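Local coordinates for rhodopsin (Todarodes pacificus, PDB 2Z73), which senses dim light through bound retinal and, once 11-cis retinal isomerises to the all-trans form, activates a G-protein pathway leading to phospholipase C, at residues E245-A255 against D346-G357. Numbering follows the deposited sequence.
With BOG (octyl beta-D-glucopyranoside), chain C.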
ATOM      1  N   GLU A 245      28.285  -7.035 -25.864  1.00114.89           N
ATOM      2  CA  GLU A 245      27.028  -7.667 -25.471  1.00114.00           C
ATOM      3  C   GLU A 245      26.884  -7.642 -23.954  1.00112.13           C
ATOM      4  O   GLU A 245      25.897  -8.125 -23.398  1.00112.11           O
ATOM      5  CB  GLU A 245      27.002  -9.110 -25.981  1.00115.60           C
ATOM      6  CG  GLU A 245      28.334  -9.833 -25.812  1.00119.43           C
ATOM      7  CD  GLU A 245      28.429 -11.116 -26.623  1.00121.31           C
ATOM      8  OE1 GLU A 245      27.728 -12.094 -26.281  1.00122.04           O
ATOM      9  OE2 GLU A 245      29.206 -11.142 -27.606  1.00120.76           O
ATOM     10  N   LEU A 246      27.888  -7.077 -23.295  1.00109.76           N
ATOM     11  CA  LEU A 246      27.894  -6.955 -21.845  1.00107.12           C
ATOM     12  C   LEU A 246      26.972  -5.808 -21.459  1.00104.78           C
ATOM     13  O   LEU A 246      26.372  -5.811 -20.386  1.00105.06           O
ATOM     14  CB  LEU A 246      29.313  -6.670 -21.358  1.00108.16           C
ATOM     15  CG  LEU A 246      29.501  -6.305 -19.889  1.00108.23           C
ATOM     16  CD1 LEU A 246      29.089  -7.465 -19.004  1.00107.61           C
ATOM     17  CD2 LEU A 246      30.958  -5.943 -19.660  1.00110.16           C
ATOM     18  N   ARG A 247      26.869  -4.826 -22.348  1.00102.13           N
ATOM     19  CA  ARG A 247      26.018  -3.664 -22.127  1.00100.29           C
ATOM     20  C   ARG A 247      24.592  -4.126 -21.872  1.00 99.11           C
ATOM     21  O   ARG A 247      23.911  -3.623 -20.977  1.00 99.03           O
ATOM     22  CB  ARG A 247      26.049  -2.758 -23.353  1.00101.83           C
ATOM     23  CG  ARG A 247      27.409  -2.147 -23.657  1.00104.38           C
ATOM     24  CD  ARG A 247      27.396  -1.533 -25.042  1.00106.20           C
ATOM     25  NE  ARG A 247      26.221  -0.685 -25.234  1.00108.05           N
ATOM     26  CZ  ARG A 247      25.744  -0.330 -26.422  1.00108.31           C
ATOM     27  NH1 ARG A 247      24.669   0.443 -26.501  1.00107.96           N
ATOM     28  NH2 ARG A 247      26.337  -0.755 -27.530  1.00108.52           N
ATOM     29  N   LYS A 248      24.141  -5.084 -22.675  1.00 96.70           N
ATOM     30  CA  LYS A 248      22.800  -5.636 -22.526  1.00 94.70           C
ATOM     31  C   LYS A 248      22.570  -5.950 -21.052  1.00 93.12           C
ATOM     32  O   LYS A 248      21.741  -5.325 -20.387  1.00 92.15           O
ATOM     33  CB  LYS A 248      22.662  -6.911 -23.361  1.00 95.23           C
ATOM     34  CG  LYS A 248      21.370  -7.699 -23.141  1.00 95.69           C
ATOM     35  CD  LYS A 248      21.421  -9.036 -23.879  1.00 95.55           C
ATOM     36  CE  LYS A 248      20.227  -9.929 -23.555  1.00 95.45           C
ATOM     37  NZ  LYS A 248      18.953  -9.438 -24.142  1.00 94.94           N
ATOM     38  N   ALA A 249      23.326  -6.916 -20.544  1.00 91.56           N
ATOM     39  CA  ALA A 249      23.220  -7.336 -19.154  1.00 90.41           C
ATOM     40  C   ALA A 249      23.195  -6.151 -18.201  1.00 89.91           C
ATOM     41  O   ALA A 249      22.414  -6.132 -17.250  1.00 90.22           O
ATOM     42  CB  ALA A 249      24.372  -8.261 -18.802  1.00 89.81           C
ATOM     43  N   GLN A 250      24.043  -5.160 -18.452  1.00 89.99           N
ATOM     44  CA  GLN A 250      24.103  -3.993 -17.583  1.00 90.24           C
ATOM     45  C   GLN A 250      22.782  -3.236 -17.588  1.00 89.35           C
ATOM     46  O   GLN A 250      22.276  -2.853 -16.530  1.00 91.37           O
ATOM     47  CB  GLN A 250      25.237  -3.059 -18.009  1.00 90.95           C
ATOM     48  CG  GLN A 250      25.663  -2.070 -16.930  1.00 92.66           C
ATOM     49  CD  GLN A 250      26.408  -2.732 -15.778  1.00 93.80           C
ATOM     50  OE1 GLN A 250      25.904  -3.670 -15.150  1.00 93.59           O
ATOM     51  NE2 GLN A 250      27.612  -2.245 -15.494  1.00 93.81           N
ATOM     52  N   ALA A 251      22.216  -3.019 -18.771  1.00 86.93           N
ATOM     53  CA  ALA A 251      20.945  -2.304 -18.884  1.00 84.41           C
ATOM     54  C   ALA A 251      19.874  -3.012 -18.057  1.00 83.62           C
ATOM     55  O   ALA A 251      19.099  -2.378 -17.342  1.00 82.83           O
ATOM     56  CB  ALA A 251      20.510  -2.235 -20.340  1.00 82.61           C
ATOM     57  N   GLY A 252      19.843  -4.333 -18.161  1.00 83.04           N
ATOM     58  CA  GLY A 252      18.867  -5.101 -17.423  1.00 82.04           C
ATOM     59  C   GLY A 252      18.937  -4.814 -15.942  1.00 82.06           C
ATOM     60  O   GLY A 252      17.910  -4.596 -15.302  1.00 84.28           O
ATOM     61  N   ALA A 253      20.146  -4.814 -15.393  1.00 80.53           N
ATOM     62  CA  ALA A 253      20.336  -4.554 -13.973  1.00 78.69           C
ATOM     63  C   ALA A 253      19.850  -3.153 -13.606  1.00 78.20           C
ATOM     64  O   ALA A 253      19.267  -2.954 -12.542  1.00 78.27           O
ATOM     65  CB  ALA A 253      21.804  -4.717 -13.610  1.00 78.35           C
ATOM     66  N   ASN A 254      20.093  -2.183 -14.485  1.00 77.06           N
ATOM     67  CA  ASN A 254      19.653  -0.812 -14.247  1.00 76.24           C
ATOM     68  C   ASN A 254      18.132  -0.794 -14.183  1.00 75.41           C
ATOM     69  O   ASN A 254      17.535  -0.250 -13.252  1.00 74.94           O
ATOM     70  CB  ASN A 254      20.103   0.113 -15.380  1.00 78.28           C
ATOM     71  CG  ASN A 254      21.568   0.486 -15.293  1.00 78.70           C
ATOM     72  OD1 ASN A 254      22.447  -0.348 -15.467  1.00 79.59           O
ATOM     73  ND2 ASN A 254      21.836   1.762 -15.016  1.00 79.88           N
ATOM     74  N   ALA A 255      17.521  -1.395 -15.199  1.00 73.55           N
ATOM     75  CA  ALA A 255      16.073  -1.475 -15.307  1.00 71.61           C
ATOM     76  C   ALA A 255      15.470  -2.094 -14.049  1.00 70.87           C
ATOM     77  O   ALA A 255      14.532  -1.550 -13.474  1.00 71.68           O
ATOM     78  CB  ALA A 255      15.695  -2.291 -16.532  1.00 71.23           C
ATOM     79  N   ASP A 346      16.831   1.563 -21.676  1.00 90.33           N
ATOM     80  CA  ASP A 346      17.391   0.482 -20.870  1.00 92.43           C
ATOM     81  C   ASP A 346      16.599  -0.818 -20.965  1.00 93.29           C
ATOM     82  O   ASP A 346      17.158  -1.901 -20.790  1.00 92.81           O
ATOM     83  CB  ASP A 346      17.513   0.903 -19.402  1.00 93.41           C
ATOM     84  CG  ASP A 346      18.749   1.754 -19.132  1.00 93.22           C
ATOM     85  OD1 ASP A 346      18.820   2.891 -19.645  1.00 93.15           O
ATOM     86  OD2 ASP A 346      19.650   1.282 -18.405  1.00 91.33           O
ATOM     87  N   ASP A 347      15.301  -0.719 -21.236  1.00 94.95           N
ATOM     88  CA  ASP A 347      14.477  -1.919 -21.370  1.00 96.82           C
ATOM     89  C   ASP A 347      14.682  -2.532 -22.749  1.00 97.84           C
ATOM     90  O   ASP A 347      14.589  -3.748 -22.923  1.00 98.24           O
ATOM     91  CB  ASP A 347      12.994  -1.595 -21.169  1.00 96.45           C
ATOM     92  CG  ASP A 347      12.638  -1.361 -19.715  1.00 95.82           C
ATOM     93  OD1 ASP A 347      12.897  -0.254 -19.201  1.00 95.23           O
ATOM     94  OD2 ASP A 347      12.104  -2.298 -19.086  1.00 96.02           O
ATOM     95  N   LYS A 348      14.966  -1.679 -23.727  1.00 98.62           N
ATOM     96  CA  LYS A 348      15.193  -2.119 -25.097  1.00 99.91           C
ATOM     97  C   LYS A 348      16.410  -3.037 -25.170  1.00101.05           C
ATOM     98  O   LYS A 348      16.314  -4.183 -25.615  1.00100.43           O
ATOM     99  CB  LYS A 348      15.409  -0.901 -25.995  1.00100.57           C
ATOM    100  CG  LYS A 348      14.267   0.105 -25.945  1.00102.41           C
ATOM    101  CD  LYS A 348      14.575   1.354 -26.759  1.00103.86           C
ATOM    102  CE  LYS A 348      13.420   2.347 -26.703  1.00104.75           C
ATOM    103  NZ  LYS A 348      13.747   3.630 -27.394  1.00104.86           N
ATOM    104  N   ASP A 349      17.553  -2.525 -24.725  1.00101.99           N
ATOM    105  CA  ASP A 349      18.802  -3.280 -24.734  1.00102.58           C
ATOM    106  C   ASP A 349      18.721  -4.529 -23.870  1.00101.91           C
ATOM    107  O   ASP A 349      19.191  -5.598 -24.262  1.00102.12           O
ATOM    108  CB  ASP A 349      19.954  -2.403 -24.241  1.00104.07           C
ATOM    109  CG  ASP A 349      20.216  -1.216 -25.149  1.00105.36           C
ATOM    110  OD1 ASP A 349      19.297  -0.395 -25.348  1.00106.35           O
ATOM    111  OD2 ASP A 349      21.348  -1.106 -25.667  1.00106.50           O
ATOM    112  N   ALA A 350      18.128  -4.389 -22.692  1.00101.29           N
ATOM    113  CA  ALA A 350      17.997  -5.507 -21.768  1.00101.45           C
ATOM    114  C   ALA A 350      17.270  -6.694 -22.389  1.00101.00           C
ATOM    115  O   ALA A 350      17.498  -7.840 -22.003  1.00100.62           O
ATOM    116  CB  ALA A 350      17.266  -5.054 -20.509  1.00101.85           C
ATOM    117  N   GLU A 351      16.404  -6.424 -23.358  1.00101.04           N
ATOM    118  CA  GLU A 351      15.641  -7.490 -23.992  1.00101.86           C
ATOM    119  C   GLU A 351      16.085  -7.831 -25.409  1.00102.47           C
ATOM    120  O   GLU A 351      15.853  -8.946 -25.880  1.00101.67           O
ATOM    121  CB  GLU A 351      14.152  -7.134 -23.962  1.00101.74           C
ATOM    122  CG  GLU A 351      13.609  -7.019 -22.541  1.00101.63           C
ATOM    123  CD  GLU A 351      12.220  -6.422 -22.477  1.00101.97           C
ATOM    124  OE1 GLU A 351      11.305  -6.981 -23.113  1.00103.23           O
ATOM    125  OE2 GLU A 351      12.044  -5.395 -21.783  1.00101.22           O
ATOM    126  N   THR A 352      16.721  -6.884 -26.091  1.00103.81           N
ATOM    127  CA  THR A 352      17.202  -7.141 -27.445  1.00106.00           C
ATOM    128  C   THR A 352      18.241  -8.255 -27.369  1.00107.93           C
ATOM    129  O   THR A 352      19.351  -8.048 -26.881  1.00107.82           O
ATOM    130  CB  THR A 352      17.849  -5.886 -28.071  1.00105.48           C
ATOM    131  OG1 THR A 352      18.757  -5.292 -27.137  1.00104.97           O
ATOM    132  CG2 THR A 352      16.781  -4.876 -28.458  1.00105.27           C
ATOM    133  N   GLU A 353      17.869  -9.438 -27.847  1.00110.61           N
ATOM    134  CA  GLU A 353      18.757 -10.595 -27.807  1.00113.38           C
ATOM    135  C   GLU A 353      19.887 -10.534 -28.835  1.00113.45           C
ATOM    136  O   GLU A 353      19.784  -9.849 -29.854  1.00113.50           O
ATOM    137  CB  GLU A 353      17.947 -11.879 -28.000  1.00116.00           C
ATOM    138  CG  GLU A 353      18.688 -13.140 -27.594  1.00120.71           C
ATOM    139  CD  GLU A 353      19.141 -13.101 -26.146  1.00123.39           C
ATOM    140  OE1 GLU A 353      18.270 -13.019 -25.252  1.00125.42           O
ATOM    141  OE2 GLU A 353      20.367 -13.150 -25.902  1.00124.14           O
ATOM    142  N   ILE A 354      20.965 -11.262 -28.550  1.00114.02           N
ATOM    143  CA  ILE A 354      22.137 -11.316 -29.420  1.00114.42           C
ATOM    144  C   ILE A 354      22.112 -12.566 -30.303  1.00115.80           C
ATOM    145  O   ILE A 354      22.062 -13.691 -29.805  1.00115.70           O
ATOM    146  CB  ILE A 354      23.431 -11.320 -28.588  1.00113.54           C
ATOM    147  CG1 ILE A 354      23.367 -12.438 -27.543  1.00113.16           C
ATOM    148  CG2 ILE A 354      23.621  -9.969 -27.917  1.00112.00           C
ATOM    149  CD1 ILE A 354      24.640 -12.620 -26.746  1.00112.25           C
ATOM    150  N   PRO A 355      22.159 -12.377 -31.633  1.00116.91           N
ATOM    151  CA  PRO A 355      22.138 -13.455 -32.630  1.00117.92           C
ATOM    152  C   PRO A 355      23.418 -14.272 -32.782  1.00118.54           C
ATOM    153  O   PRO A 355      24.168 -14.082 -33.740  1.00119.15           O
ATOM    154  CB  PRO A 355      21.781 -12.715 -33.912  1.00118.18           C
ATOM    155  CG  PRO A 355      22.486 -11.410 -33.729  1.00117.32           C
ATOM    156  CD  PRO A 355      22.149 -11.059 -32.294  1.00116.98           C
ATOM    157  N   ALA A 356      23.654 -15.197 -31.855  1.00118.86           N
ATOM    158  CA  ALA A 356      24.847 -16.044 -31.903  1.00119.73           C
ATOM    159  C   ALA A 356      26.110 -15.201 -31.766  1.00120.15           C
ATOM    160  O   ALA A 356      26.936 -15.147 -32.681  1.00120.43           O
ATOM    161  CB  ALA A 356      24.879 -16.825 -33.215  1.00120.25           C
ATOM    162  N   GLY A 357      26.257 -14.553 -30.614  1.00120.15           N
ATOM    163  CA  GLY A 357      27.413 -13.705 -30.384  1.00118.99           C
ATOM    164  C   GLY A 357      27.328 -12.500 -31.299  1.00118.85           C
ATOM    165  O   GLY A 357      28.319 -11.819 -31.542  1.00119.19           O
TER
HETATM  166  C1  BOG C1005      10.336  -6.870 -15.426  1.00100.97           C
HETATM  167  O1  BOG C1005      10.393  -6.600 -14.092  1.00 93.99           O
HETATM  168  C2  BOG C1005      11.046  -5.665 -15.986  1.00103.78           C
HETATM  169  O2  BOG C1005      10.371  -4.388 -15.665  1.00105.33           O
HETATM  170  C3  BOG C1005      11.007  -5.958 -17.417  1.00105.97           C
HETATM  171  O3  BOG C1005      11.672  -4.866 -17.941  1.00105.83           O
HETATM  172  C4  BOG C1005      11.727  -7.338 -17.707  1.00106.64           C
HETATM  173  O4  BOG C1005      11.699  -7.624 -19.070  1.00107.27           O
HETATM  174  C5  BOG C1005      11.004  -8.479 -17.127  1.00106.27           C
HETATM  175  O5  BOG C1005      11.042  -8.170 -15.738  1.00103.92           O
HETATM  176  C6  BOG C1005      11.729  -9.863 -17.402  1.00107.22           C
HETATM  177  O6  BOG C1005      10.912 -10.993 -16.782  1.00106.49           O
HETATM  178  C1' BOG C1005       9.114  -7.015 -13.704  1.00 83.53           C
HETATM  179  C2' BOG C1005       9.269  -7.069 -12.267  1.00 77.28           C
HETATM  180  C3' BOG C1005       8.179  -6.162 -11.807  1.00 71.90           C
HETATM  181  C4' BOG C1005       8.807  -5.543 -10.692  1.00 67.89           C
HETATM  182  C5' BOG C1005       7.686  -4.890  -9.973  1.00 61.85           C
HETATM  183  C6' BOG C1005       8.362  -3.800  -9.343  1.00 59.91           C
HETATM  184  C7' BOG C1005       7.239  -3.106  -8.688  1.00 60.11           C
HETATM  185  C8' BOG C1005       7.732  -1.767  -8.634  1.00 54.52           C
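Glu245, on the cytoplasmic side near helix 246-286, lays its side chain roughly at right angles to that of Ile354: its CB faces Ile354 CG2, and its OE1 lies 3.2 Å from Ile354 CD1, a contact and not a bond. Two residues on, Arg247 meets Asp349 as a long ion pair, with 3.8 Å from NH1 to OD2. The guanidinium and carboxylate planes stand 52° apart and the oxygen lies well out of the guanidinium plane, so charge alone draws them together.

Lys248 is the main polar link. With CG anti to the backbone N (chi1 172°) and the chain straight until a bend at chi4, it runs past the carbonyl of Asp349 and brings its ammonium to the C-terminal end of helix 345-351. There NZ donates to Ala350 O at 3.0 Å, approaching from above the carbonyl plane. A weak bond joins NZ to Thr352 O at 3.1 Å. Glu353 OE1 adds a long salt bridge. A methionine in place of Lys248 would probably leave the Ala350 and Thr352 carbonyls without this shared donor and remove the distant positive charge near Glu353.

Beyond it, the axes of segments 246-255 and 346-351 approach to 7.3 Å and cross at -130°, meeting through small residues. Ala251 CB rests against Asp346 O and the CB atoms of Asp349 and Ala350, while the Ala350 methyl lies 3.5 Å from Gly252 CA. Asn254 brings its CB to Asp346 OD2, and Ala255 lies near Asp347, whose OD2 is 2.8 Å from O3 of the octyl glucoside.

The chemistry thus divides: small residues pack in the middle, next to a lysine whose positive charge probably complements the helix dipole, joining helix 345-351 and the residues just after it to helix 246-286.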